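Local coordinates for protein DNA polymerase III beta subunit (Streptococcus pyogenes, PDB 2AVT) that forms a dimeric sliding clamp that probably encircles DNA and tethers the replicative polymerase to its template, at residues F260-V265 and S321-T326. Residues are numbered along the deposited sequence; the frame is centred on the assembly and turned at random.
Sequences FETEVV and SGSDLT
Glu261 meets the 321-326 segment through its backbone: its carbonyl O accepts a hydrogen bond from Ser323 N at 3.2 Å. The same oxygen lies 3.1 Å from Gly322 CA in a CA-H...O contact, an approach that leaves no room for a side chain on the glycine. Glu261 and Thr262, both opposite Phe350, form a classic beta bulge against strand 345-350. Thr262 also makes an antiparallel non-hydrogen-bonded pair with Gly322 and reaches past the end of strand 319-322. With OG1 anti to its own carbonyl carbon (chi1 -54°), the hydroxyl donates to Ser323 O across 2.8 Å, tilted 28° from the carbonyl plane, gripping the turn; its CG2 rests 3.5 Å from that same Ser323 O. Glu263 and Ser321 form the next, hydrogen-bonded pair: Glu263 N binds Ser321 O at 2.9 Å, and Ser321 N returns the bond to Glu263 O at 3.0 Å. On the sheet face that these two residues share, Ser321 OG packs 3.6 Å from Glu263 CB. In this C-terminal domain of the clamp subunit, strand 262-267 runs between 345-350 and 319-322, the outermost strand of this sheet within the chain, while 325-329 continues beyond the turn into a second antiparallel sheet beside 290-295, Leu325 touching Phe350 of the first.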
loop_
_atom_site.group_PDB
_atom_site.type_symbol
_atom_site.label_atom_id
_atom_site.label_comp_id
_atom_site.label_asym_id
_atom_site.label_seq_id
_atom_site.Cartn_x
_atom_site.Cartn_y
_atom_site.Cartn_z
ATOM N N PHE A 260 -29.785 -14.850 29.291
ATOM C CA PHE A 260 -30.096 -13.895 28.242
ATOM C C PHE A 260 -31.598 -13.923 28.007
ATOM O O PHE A 260 -32.237 -14.961 28.166
ATOM C CB PHE A 260 -29.343 -14.254 26.961
ATOM C CG PHE A 260 -29.642 -15.629 26.439
ATOM C CD1 PHE A 260 -28.888 -16.716 26.846
ATOM C CD2 PHE A 260 -30.664 -15.833 25.527
ATOM C CE1 PHE A 260 -29.143 -17.983 26.350
ATOM C CE2 PHE A 260 -30.923 -17.097 25.027
ATOM C CZ PHE A 260 -30.159 -18.173 25.440
ATOM N N GLU A 261 -32.157 -12.777 27.639
ATOM C CA GLU A 261 -33.591 -12.661 27.405
ATOM C C GLU A 261 -33.936 -12.729 25.931
ATOM O O GLU A 261 -35.088 -12.976 25.564
ATOM C CB GLU A 261 -34.099 -11.333 27.968
ATOM C CG GLU A 261 -33.915 -11.184 29.466
ATOM C CD GLU A 261 -34.869 -12.053 30.252
ATOM O OE1 GLU A 261 -36.097 -11.859 30.117
ATOM O OE2 GLU A 261 -34.391 -12.931 31.005
ATOM N N THR A 262 -32.936 -12.500 25.090
ATOM C CA THR A 262 -33.139 -12.514 23.652
ATOM C C THR A 262 -31.981 -13.192 22.934
ATOM O O THR A 262 -30.832 -13.104 23.364
ATOM C CB THR A 262 -33.282 -11.077 23.109
ATOM O OG1 THR A 262 -34.316 -10.394 23.831
ATOM C CG2 THR A 262 -33.639 -11.097 21.633
ATOM N N GLU A 263 -32.300 -13.876 21.844
ATOM C CA GLU A 263 -31.299 -14.560 21.041
ATOM C C GLU A 263 -31.665 -14.432 19.580
ATOM O O GLU A 263 -32.825 -14.597 19.209
ATOM C CB GLU A 263 -31.226 -16.054 21.378
ATOM C CG GLU A 263 -30.353 -16.837 20.386
ATOM C CD GLU A 263 -30.488 -18.346 20.516
ATOM O OE1 GLU A 263 -30.206 -18.883 21.609
ATOM O OE2 GLU A 263 -30.877 -18.992 19.518
ATOM N N VAL A 264 -30.670 -14.135 18.752
ATOM C CA VAL A 264 -30.891 -14.023 17.318
ATOM C C VAL A 264 -29.704 -14.654 16.610
ATOM O O VAL A 264 -28.567 -14.538 17.063
ATOM C CB VAL A 264 -31.002 -12.557 16.858
ATOM C CG1 VAL A 264 -31.414 -12.513 15.386
ATOM C CG2 VAL A 264 -32.002 -11.807 17.722
ATOM N N VAL A 265 -29.973 -15.337 15.505
ATOM C CA VAL A 265 -28.917 -15.976 14.734
ATOM C C VAL A 265 -28.892 -15.328 13.359
ATOM O O VAL A 265 -29.907 -15.301 12.664
ATOM C CB VAL A 265 -29.164 -17.498 14.575
ATOM C CG1 VAL A 265 -28.030 -18.128 13.786
ATOM C CG2 VAL A 265 -29.277 -18.156 15.947
ATOM N N SER A 321 -35.630 -15.626 19.103
ATOM C CA SER A 321 -36.391 -16.099 20.248
ATOM C C SER A 321 -36.187 -15.125 21.398
ATOM O O SER A 321 -35.169 -14.434 21.471
ATOM C CB SER A 321 -35.922 -17.496 20.664
ATOM O OG SER A 321 -34.576 -17.473 21.100
ATOM N N GLY A 322 -37.160 -15.073 22.298
ATOM C CA GLY A 322 -37.055 -14.167 23.423
ATOM C C GLY A 322 -37.889 -12.921 23.203
ATOM O O GLY A 322 -38.648 -12.835 22.237
ATOM N N SER A 323 -37.734 -11.951 24.096
ATOM C CA SER A 323 -38.486 -10.707 24.027
ATOM C C SER A 323 -37.915 -9.677 23.059
ATOM O O SER A 323 -36.751 -9.750 22.653
ATOM C CB SER A 323 -38.573 -10.085 25.420
ATOM O OG SER A 323 -37.277 -9.847 25.941
ATOM N N ASP A 324 -38.758 -8.717 22.694
ATOM C CA ASP A 324 -38.365 -7.645 21.797
ATOM C C ASP A 324 -37.319 -6.802 22.516
ATOM O O ASP A 324 -37.239 -6.815 23.745
ATOM C CB ASP A 324 -39.581 -6.787 21.450
ATOM C CG ASP A 324 -40.595 -7.532 20.607
ATOM O OD1 ASP A 324 -40.732 -8.761 20.791
ATOM O OD2 ASP A 324 -41.264 -6.893 19.766
ATOM N N LEU A 325 -36.518 -6.067 21.750
ATOM C CA LEU A 325 -35.477 -5.240 22.342
ATOM C C LEU A 325 -34.905 -4.222 21.365
ATOM O O LEU A 325 -34.845 -4.455 20.157
ATOM C CB LEU A 325 -34.340 -6.123 22.868
ATOM C CG LEU A 325 -33.165 -5.402 23.532
ATOM C CD1 LEU A 325 -33.635 -4.736 24.815
ATOM C CD2 LEU A 325 -32.053 -6.389 23.831
ATOM N N THR A 326 -34.492 -3.085 21.907
ATOM C CA THR A 326 -33.884 -2.025 21.124
ATOM C C THR A 326 -32.571 -1.757 21.826
ATOM O O THR A 326 -32.561 -1.460 23.019
ATOM C CB THR A 326 -34.721 -0.741 21.150
ATOM O OG1 THR A 326 -35.976 -0.970 20.499
ATOM C CG2 THR A 326 -33.973 0.391 20.446
#